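Local atomic coordinates of cathepsin L Propeptide (Toxoplasma gondii, PDB entry 3F75), a protein that is a small, mainly helical prodomain of the I29 cathepsin propeptide inhibitor family that probably binds and inhibits its partner cysteine protease. Residues A47-K50 with N51-Y55; N71-G74 with D75-R78; A37-E40 with E41-R45. All blocks are in the same frame, centred on the assembly; numbering follows the deposited sequence. Where two conformers were deposited one is given.

Interaction 1 (A47-K50 with N51-Y55)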
loop_
_atom_site.group_PDB
_atom_site.type_symbol
_atom_site.label_atom_id
_atom_site.label_comp_id
_atom_site.label_asym_id
_atom_site.label_seq_id
_atom_site.Cartn_x
_atom_site.Cartn_y
_atom_site.Cartn_z
ATOM N N ALA B 47 22.586 8.011 -12.509
ATOM C CA ALA B 47 22.127 7.486 -13.792
ATOM C C ALA B 47 20.687 6.981 -13.696
ATOM O O ALA B 47 19.873 7.267 -14.577
ATOM C CB ALA B 47 23.056 6.379 -14.300
ATOM N N ILE B 48 20.369 6.265 -12.619
ATOM C CA ILE B 48 18.999 5.763 -12.395
ATOM C C ILE B 48 18.025 6.923 -12.218
ATOM O O ILE B 48 16.940 6.932 -12.815
ATOM C CB ILE B 48 18.921 4.812 -11.187
ATOM C CG1 ILE B 48 19.734 3.555 -11.477
ATOM C CG2 ILE B 48 17.453 4.434 -10.858
ATOM C CD1 ILE B 48 19.950 2.628 -10.261
ATOM N N PHE B 49 18.430 7.897 -11.406
ATOM C CA PHE B 49 17.655 9.120 -11.193
ATOM C C PHE B 49 17.342 9.849 -12.501
ATOM O O PHE B 49 16.188 10.211 -12.756
ATOM C CB PHE B 49 18.385 10.075 -10.234
ATOM C CG PHE B 49 17.728 11.432 -10.124
ATOM C CD1 PHE B 49 16.663 11.633 -9.265
ATOM C CD2 PHE B 49 18.179 12.508 -10.889
ATOM C CE1 PHE B 49 16.051 12.872 -9.173
ATOM C CE2 PHE B 49 17.579 13.736 -10.798
ATOM C CZ PHE B 49 16.513 13.927 -9.941
ATOM N N LYS B 50 18.360 10.056 -13.327
ATOM C CA LYS B 50 18.162 10.703 -14.617
ATOM C C LYS B 50 17.165 9.931 -15.472
ATOM O O LYS B 50 16.253 10.518 -16.049
ATOM C CB LYS B 50 19.479 10.823 -15.378
ATOM C CG LYS B 50 20.419 11.843 -14.793
ATOM C CD LYS B 50 21.497 12.230 -15.791
ATOM C CE LYS B 50 22.532 11.141 -16.002
ATOM N NZ LYS B 50 23.506 11.567 -17.055
ATOM N N ASN B 51 17.334 8.618 -15.541
ATOM C CA ASN B 51 16.422 7.792 -16.317
ATOM C C ASN B 51 14.982 7.899 -15.834
ATOM O O ASN B 51 14.056 8.039 -16.654
ATOM C CB ASN B 51 16.867 6.331 -16.314
ATOM C CG ASN B 51 18.056 6.080 -17.244
ATOM O OD1 ASN B 51 18.339 6.871 -18.154
ATOM N ND2 ASN B 51 18.757 4.977 -17.014
ATOM N N ASN B 52 14.795 7.862 -14.517
ATOM C CA ASN B 52 13.452 8.021 -13.931
ATOM C C ASN B 52 12.865 9.416 -14.165
ATOM O O ASN B 52 11.669 9.567 -14.443
ATOM C CB ASN B 52 13.469 7.752 -12.430
ATOM C CG ASN B 52 13.722 6.306 -12.085
ATOM O OD1 ASN B 52 13.403 5.394 -12.867
ATOM N ND2 ASN B 52 14.289 6.076 -10.888
ATOM N N LEU B 53 13.704 10.433 -14.030
ATOM C CA LEU B 53 13.292 11.815 -14.252
ATOM C C LEU B 53 12.805 12.006 -15.694
ATOM O O LEU B 53 11.759 12.632 -15.942
ATOM C CB LEU B 53 14.451 12.770 -13.932
ATOM C CG LEU B 53 14.118 14.264 -13.954
ATOM C CD1 LEU B 53 13.025 14.578 -12.928
ATOM C CD2 LEU B 53 15.356 15.122 -13.709
ATOM N N VAL B 54 13.558 11.461 -16.644
ATOM C CA VAL B 54 13.189 11.555 -18.053
ATOM C C VAL B 54 11.868 10.814 -18.275
ATOM O O VAL B 54 10.950 11.325 -18.945
ATOM C CB VAL B 54 14.304 11.012 -18.987
ATOM C CG1 VAL B 54 13.773 10.840 -20.407
ATOM C CG2 VAL B 54 15.523 11.937 -18.966
ATOM N N TYR B 55 11.749 9.638 -17.661
ATOM C CA TYR B 55 10.519 8.879 -17.762
ATOM C C TYR B 55 9.305 9.643 -17.279
ATOM O O TYR B 55 8.284 9.651 -17.945
ATOM C CB TYR B 55 10.637 7.585 -16.968
ATOM C CG TYR B 55 9.383 6.755 -17.018
ATOM C CD1 TYR B 55 9.101 5.975 -18.119
ATOM C CD2 TYR B 55 8.477 6.753 -15.962
ATOM C CE1 TYR B 55 7.960 5.213 -18.176
ATOM C CE2 TYR B 55 7.336 5.969 -16.002
ATOM C CZ TYR B 55 7.079 5.218 -17.114
ATOM O OH TYR B 55 5.958 4.433 -17.183
HETATM O O HOH W 1 20.893 7.696 -17.084
#
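Ala47 O is gripped by two donors, Asn51 N at 3.0 Å and a bound water whose oxygen lies 2.7 Å from Ala47 O. The first bond is the regular i-to-i+4 bond of an alpha-helix, here the middle of helix 39-60, the longest helix of this propeptide domain. The N-H of Asn51 points well at its acceptor (164°). The same water also donates a weak bond to Asn51 OD1, so it bridges a backbone carbonyl and an amide side chain one turn apart, on the exposed flank of the helix. Three further bonds repeat the pattern, of which Leu53 N to Phe49 O is the shortest at 2.8 Å.

On another flank, Phe49 and Leu53 run side by side in the same direction. Both have CG anti to the backbone N (chi1 172° for Phe49), which brings Leu53 CD2 obliquely to the ring, 3.9 Å from Phe49 CE2. Their surroundings are apolar: Phe25 and Phe28 of helix 18-32 meet the Phe49 ring, and Phe21 and Ala24 of that helix touch Leu53.

Ile48 and Asn52 also lie alongside each other. Asn52, a buried residue, turns ND2 to partners beyond the helix: it donates to Gly74 O and Leu76 O of the loop between strand 66-68 and helix 78-84. Ile48 flanks that amide, its CG2 branch packing 3.6 Å from Asn52 ND2.

Interaction 2 (N71-G74 with D75-R78). With EDO (1,2-ethanediol), chain F.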
loop_
_atom_site.group_PDB
_atom_site.type_symbol
_atom_site.label_atom_id
_atom_site.label_comp_id
_atom_site.label_asym_id
_atom_site.label_seq_id
_atom_site.Cartn_x
_atom_site.Cartn_y
_atom_site.Cartn_z
ATOM N N ASN B 71 9.790 11.188 -6.364
ATOM C CA ASN B 71 9.537 10.927 -4.964
ATOM C C ASN B 71 10.737 10.212 -4.346
ATOM O O ASN B 71 11.783 10.123 -4.992
ATOM C CB ASN B 71 8.242 10.123 -4.804
ATOM C CG ASN B 71 8.298 8.769 -5.481
ATOM O OD1 ASN B 71 9.333 8.111 -5.502
ATOM N ND2 ASN B 71 7.169 8.340 -6.024
ATOM N N HIS B 72 10.610 9.695 -3.127
ATOM C CA HIS B 72 11.805 9.129 -2.447
ATOM C C HIS B 72 12.316 7.814 -3.048
ATOM O O HIS B 72 13.384 7.342 -2.658
ATOM C CB HIS B 72 11.664 9.045 -0.906
ATOM C CG HIS B 72 10.636 8.071 -0.407
ATOM N ND1 HIS B 72 10.026 8.218 0.817
ATOM C CD2 HIS B 72 10.110 6.950 -0.949
ATOM C CE1 HIS B 72 9.173 7.228 1.011
ATOM N NE2 HIS B 72 9.198 6.448 -0.050
ATOM N N PHE B 73 11.598 7.261 -4.028
ATOM C CA PHE B 73 12.071 6.096 -4.790
ATOM C C PHE B 73 12.814 6.498 -6.061
ATOM O O PHE B 73 13.146 5.632 -6.887
ATOM C CB PHE B 73 10.897 5.218 -5.216
ATOM C CG PHE B 73 10.002 4.808 -4.092
ATOM C CD1 PHE B 73 10.510 4.099 -3.011
ATOM C CD2 PHE B 73 8.645 5.061 -4.144
ATOM C CE1 PHE B 73 9.697 3.692 -1.979
ATOM C CE2 PHE B 73 7.804 4.635 -3.098
ATOM C CZ PHE B 73 8.334 3.961 -2.022
ATOM N N GLY B 74 13.097 7.794 -6.212
ATOM C CA GLY B 74 13.675 8.346 -7.456
ATOM C C GLY B 74 15.005 7.778 -7.933
ATOM O O GLY B 74 15.317 7.822 -9.119
ATOM N N ASP B 75 15.800 7.254 -7.014
ATOM C CA ASP B 75 17.112 6.689 -7.360
ATOM C C ASP B 75 17.139 5.160 -7.354
ATOM O O ASP B 75 18.219 4.566 -7.314
ATOM C CB ASP B 75 18.219 7.287 -6.458
ATOM C CG ASP B 75 18.049 6.947 -4.973
ATOM O OD1 ASP B 75 16.941 6.570 -4.551
ATOM O OD2 ASP B 75 19.045 7.074 -4.217
ATOM N N LEU B 76 15.960 4.526 -7.476
ATOM C CA LEU B 76 15.846 3.069 -7.533
ATOM C C LEU B 76 15.337 2.621 -8.903
ATOM O O LEU B 76 14.454 3.266 -9.505
ATOM C CB LEU B 76 14.860 2.553 -6.486
ATOM C CG LEU B 76 15.060 3.030 -5.056
ATOM C CD1 LEU B 76 13.920 2.576 -4.177
ATOM C CD2 LEU B 76 16.413 2.543 -4.495
ATOM N N SER B 77 15.887 1.511 -9.377
ATOM C CA SER B 77 15.399 0.845 -10.576
ATOM C C SER B 77 14.214 -0.011 -10.188
ATOM O O SER B 77 13.977 -0.254 -8.994
ATOM C CB SER B 77 16.488 -0.054 -11.137
ATOM O OG SER B 77 16.760 -1.123 -10.232
ATOM N N ARG B 78 13.485 -0.495 -11.188
ATOM C CA ARG B 78 12.342 -1.360 -10.934
ATOM C C ARG B 78 12.730 -2.588 -10.106
ATOM O O ARG B 78 12.027 -2.950 -9.163
ATOM C CB ARG B 78 11.687 -1.796 -12.238
ATOM C CG ARG B 78 10.624 -2.861 -12.041
ATOM C CD ARG B 78 9.697 -2.971 -13.227
ATOM N NE ARG B 78 8.775 -4.096 -13.079
ATOM C CZ ARG B 78 7.915 -4.499 -14.019
ATOM N NH1 ARG B 78 7.853 -3.877 -15.198
ATOM N NH2 ARG B 78 7.126 -5.550 -13.792
HETATM C C1 EDO F . 18.673 4.460 -0.181
HETATM O O1 EDO F . 17.857 5.542 0.314
HETATM C C2 EDO F . 18.944 4.620 -1.676
HETATM O O2 EDO F . 19.262 5.988 -1.945
#
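Phe73 and Leu76 meet at an angle, the methyl CD1 of Leu76 arriving at the edge of the phenyl ring, near its plane, 3.9 Å from Phe73 CD1. Each side chain has CG anti to its own carbonyl carbon (chi1 -51° for Leu76), a setting that places Leu76 CG 3.7 Å from Phe73 O and carries CD1 to the ring. The backbone underneath is a pair of overlapping type I turns, Asn71 to Gly74 and Phe73 to Leu76, in the loop between strand 66-68 and helix 78-84, whose N-cap is Ser77. Leu76 N closes the second on Phe73 O at 3.1 Å.

The Phe73 ring is met differently on a face: His72 CD2 stands 3.4 Å above the plane, over the ring centre. The first turn is reinforced by an Asx turn, in which Asn71 OD1 accepts from Phe73 N at 2.8 Å. Beyond the loop, Phe81 and an aromatic side chain of the partner protein chain make edge-to-face contacts with Phe73.

Asp75 directs its carboxylate to a different set of groups. Asp75 OD2 accepts from O2 of a 1,2-ethanediol, probably from the crystallisation liquor, at 2.5 Å, and also bonds to Tyr36 OH; the link from Asp75 OD1 to Lys34 NZ is long and weak. Tyr36 OH and the nearby ammonium group of Lys34 would be expected to help stabilise negative charge on this buried carboxylate.

Interaction 3 (A37-E40 with E41-R45)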
loop_
_atom_site.group_PDB
_atom_site.type_symbol
_atom_site.label_atom_id
_atom_site.label_comp_id
_atom_site.label_asym_id
_atom_site.label_seq_id
_atom_site.Cartn_x
_atom_site.Cartn_y
_atom_site.Cartn_z
ATOM N N ALA B 37 27.762 6.191 -0.044
ATOM C CA ALA B 37 28.995 5.739 0.574
ATOM C C ALA B 37 30.196 5.557 -0.370
ATOM O O ALA B 37 31.346 5.513 0.099
ATOM C CB ALA B 37 28.712 4.440 1.364
ATOM N N THR B 38 29.941 5.407 -1.675
ATOM C CA THR B 38 31.013 5.350 -2.665
ATOM C C THR B 38 30.687 6.221 -3.866
ATOM O O THR B 38 29.518 6.443 -4.174
ATOM C CB THR B 38 31.243 3.935 -3.198
ATOM O OG1 THR B 38 30.126 3.532 -4.006
ATOM C CG2 THR B 38 31.439 2.933 -2.056
ATOM N N GLU B 39 31.718 6.686 -4.564
ATOM C CA GLU B 39 31.507 7.462 -5.780
ATOM C C GLU B 39 30.863 6.580 -6.859
ATOM O O GLU B 39 30.059 7.077 -7.648
ATOM C CB GLU B 39 32.812 8.096 -6.277
ATOM C CG GLU B 39 32.648 9.197 -7.385
ATOM C CD GLU B 39 31.713 10.367 -7.019
ATOM O OE1 GLU B 39 31.619 10.762 -5.838
ATOM O OE2 GLU B 39 31.058 10.905 -7.942
ATOM N N GLU B 40 31.168 5.280 -6.843
ATOM C CA GLU B 40 30.550 4.291 -7.771
ATOM C C GLU B 40 29.026 4.186 -7.547
ATOM O O GLU B 40 28.244 4.215 -8.499
ATOM C CB GLU B 40 31.306 2.925 -7.726
ATOM C CG GLU B 40 32.786 3.239 -8.156
ATOM C CD GLU B 40 33.708 3.751 -7.048
ATOM O OE1 GLU B 40 33.328 3.759 -5.867
ATOM O OE2 GLU B 40 34.831 4.156 -7.381
ATOM N N GLU B 41 28.600 4.103 -6.287
ATOM C CA GLU B 41 27.164 4.112 -5.960
ATOM C C GLU B 41 26.502 5.430 -6.410
ATOM O O GLU B 41 25.426 5.404 -7.022
ATOM C CB GLU B 41 26.976 3.865 -4.454
ATOM C CG GLU B 41 25.529 3.799 -3.906
ATOM C CD GLU B 41 24.721 2.613 -4.399
ATOM O OE1 GLU B 41 25.227 1.805 -5.206
ATOM O OE2 GLU B 41 23.557 2.482 -3.963
ATOM N N LYS B 42 27.136 6.571 -6.125
ATOM C CA LYS B 42 26.548 7.878 -6.501
ATOM C C LYS B 42 26.342 7.996 -8.008
ATOM O O LYS B 42 25.283 8.435 -8.462
ATOM C CB LYS B 42 27.398 9.036 -6.009
ATOM C CG LYS B 42 26.748 10.407 -6.200
ATOM C CD LYS B 42 27.651 11.478 -5.667
ATOM C CE LYS B 42 27.049 12.851 -5.775
ATOM N NZ LYS B 42 27.690 13.751 -4.784
ATOM N N GLN B 43 27.351 7.610 -8.782
ATOM C CA GLN B 43 27.234 7.638 -10.242
ATOM C C GLN B 43 26.134 6.683 -10.742
ATOM O O GLN B 43 25.391 7.052 -11.636
ATOM C CB GLN B 43 28.586 7.393 -10.950
ATOM C CG GLN B 43 29.217 6.047 -10.713
ATOM C CD GLN B 43 30.712 5.937 -11.152
ATOM O OE1 GLN B 43 31.507 6.872 -11.008
ATOM N NE2 GLN B 43 31.082 4.766 -11.651
ATOM N N ARG B 44 26.011 5.490 -10.147
ATOM C CA ARG B 44 24.904 4.575 -10.471
ATOM C C ARG B 44 23.536 5.193 -10.142
ATOM O O ARG B 44 22.610 5.117 -10.931
ATOM C CB ARG B 44 25.048 3.241 -9.725
ATOM C CG ARG B 44 23.816 2.299 -9.883
ATOM C CD ARG B 44 23.819 1.059 -8.931
ATOM N NE ARG B 44 22.595 0.252 -9.073
ATOM C CZ ARG B 44 22.305 -0.510 -10.136
ATOM N NH1 ARG B 44 21.167 -1.191 -10.181
ATOM N NH2 ARG B 44 23.146 -0.599 -11.168
ATOM N N ARG B 45 23.420 5.787 -8.960
ATOM C CA ARG B 45 22.176 6.362 -8.508
ATOM C C ARG B 45 21.813 7.619 -9.317
ATOM O O ARG B 45 20.645 7.878 -9.575
ATOM C CB ARG B 45 22.259 6.677 -7.012
ATOM C CG ARG B 45 22.449 5.452 -6.160
ATOM C CD ARG B 45 21.139 4.785 -5.783
ATOM N NE ARG B 45 21.425 3.408 -5.399
ATOM C CZ ARG B 45 20.825 2.324 -5.872
ATOM N NH1 ARG B 45 19.825 2.404 -6.731
ATOM N NH2 ARG B 45 21.232 1.139 -5.457
#
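Thr38 leaves the loop in an extended conformation (phi/psi -135°/154°) and from Glu39 onward the chain is helical, Lys42 N bonding to Thr38 O, Gln43 N to Glu39 O and Arg44 N to Glu40 O at 3.0 to 3.1 Å. Thr38 is thus the N-cap of helix 39-60. Its hydroxyl supplies an acceptor for a first-turn N-H that has no helical i-to-i-4 carbonyl partner: Thr38 OG1 accepts from Glu41 N at 2.8 Å. The torsion that permits this sets OG1 between the backbone N and the carbonyl carbon, and it also brings Thr38 OG1 to 3.2 Å from Glu41 CB.

Glu41, having received the cap through its backbone, sends its carboxylate forward along the helix. A bend in its chain turns the group toward Arg45, four residues on, for an i-to-i+4 salt bridge. Arg45 grips side-on, with both nitrogens on one oxygen: NE lies 2.7 Å from Glu41 OE2 and Arg45 NH2 lies 3.1 Å from the same Glu41 OE2. The oxygen sits almost in the guanidinium plane, whereas both donors reach it from one face of the carboxylate.

Gln43 CG, set between its backbone N and carbonyl carbon, lies 3.0 Å from Glu40 O, and the Glu40 and Gln43 side chains run side by side, pointing the same way. Glu39 and Lys42 cross at an angle without pairing, since Glu39 OE1 and Lys42 NZ remain 5.0 Å apart.

Outside this surface turn, the Lys42 side chain lies against Phe25 and Gln29 of helix 18-32. Arg44 and Arg45 both form salt bridges with Glu80, tying the start of helix 39-60 to helix 78-84.

Interactions 3 and 1 follow one another along helix 39-60, their centres about 15 Å apart, and the 71-78 loop of interaction 2 touches both. Interaction 1 reaches it through the side-chain nitrogen of Asn52, where ND2 lies 2.7 Å from Gly74 O and 3.1 Å from Leu76 O, both probable hydrogen bonds. Interaction 3 reaches it through Arg45, whose NH1 is 2.8 Å from Asp75 O. Two side chains of one helix thus probably hold carbonyls of three consecutive loop residues. The 1,2-ethanediol bound by Asp75 lies about 6 Å, nearest atoms, from the Glu41 side chain, and the partner protein chain contacts interactions 1 and 2 but not interaction 3.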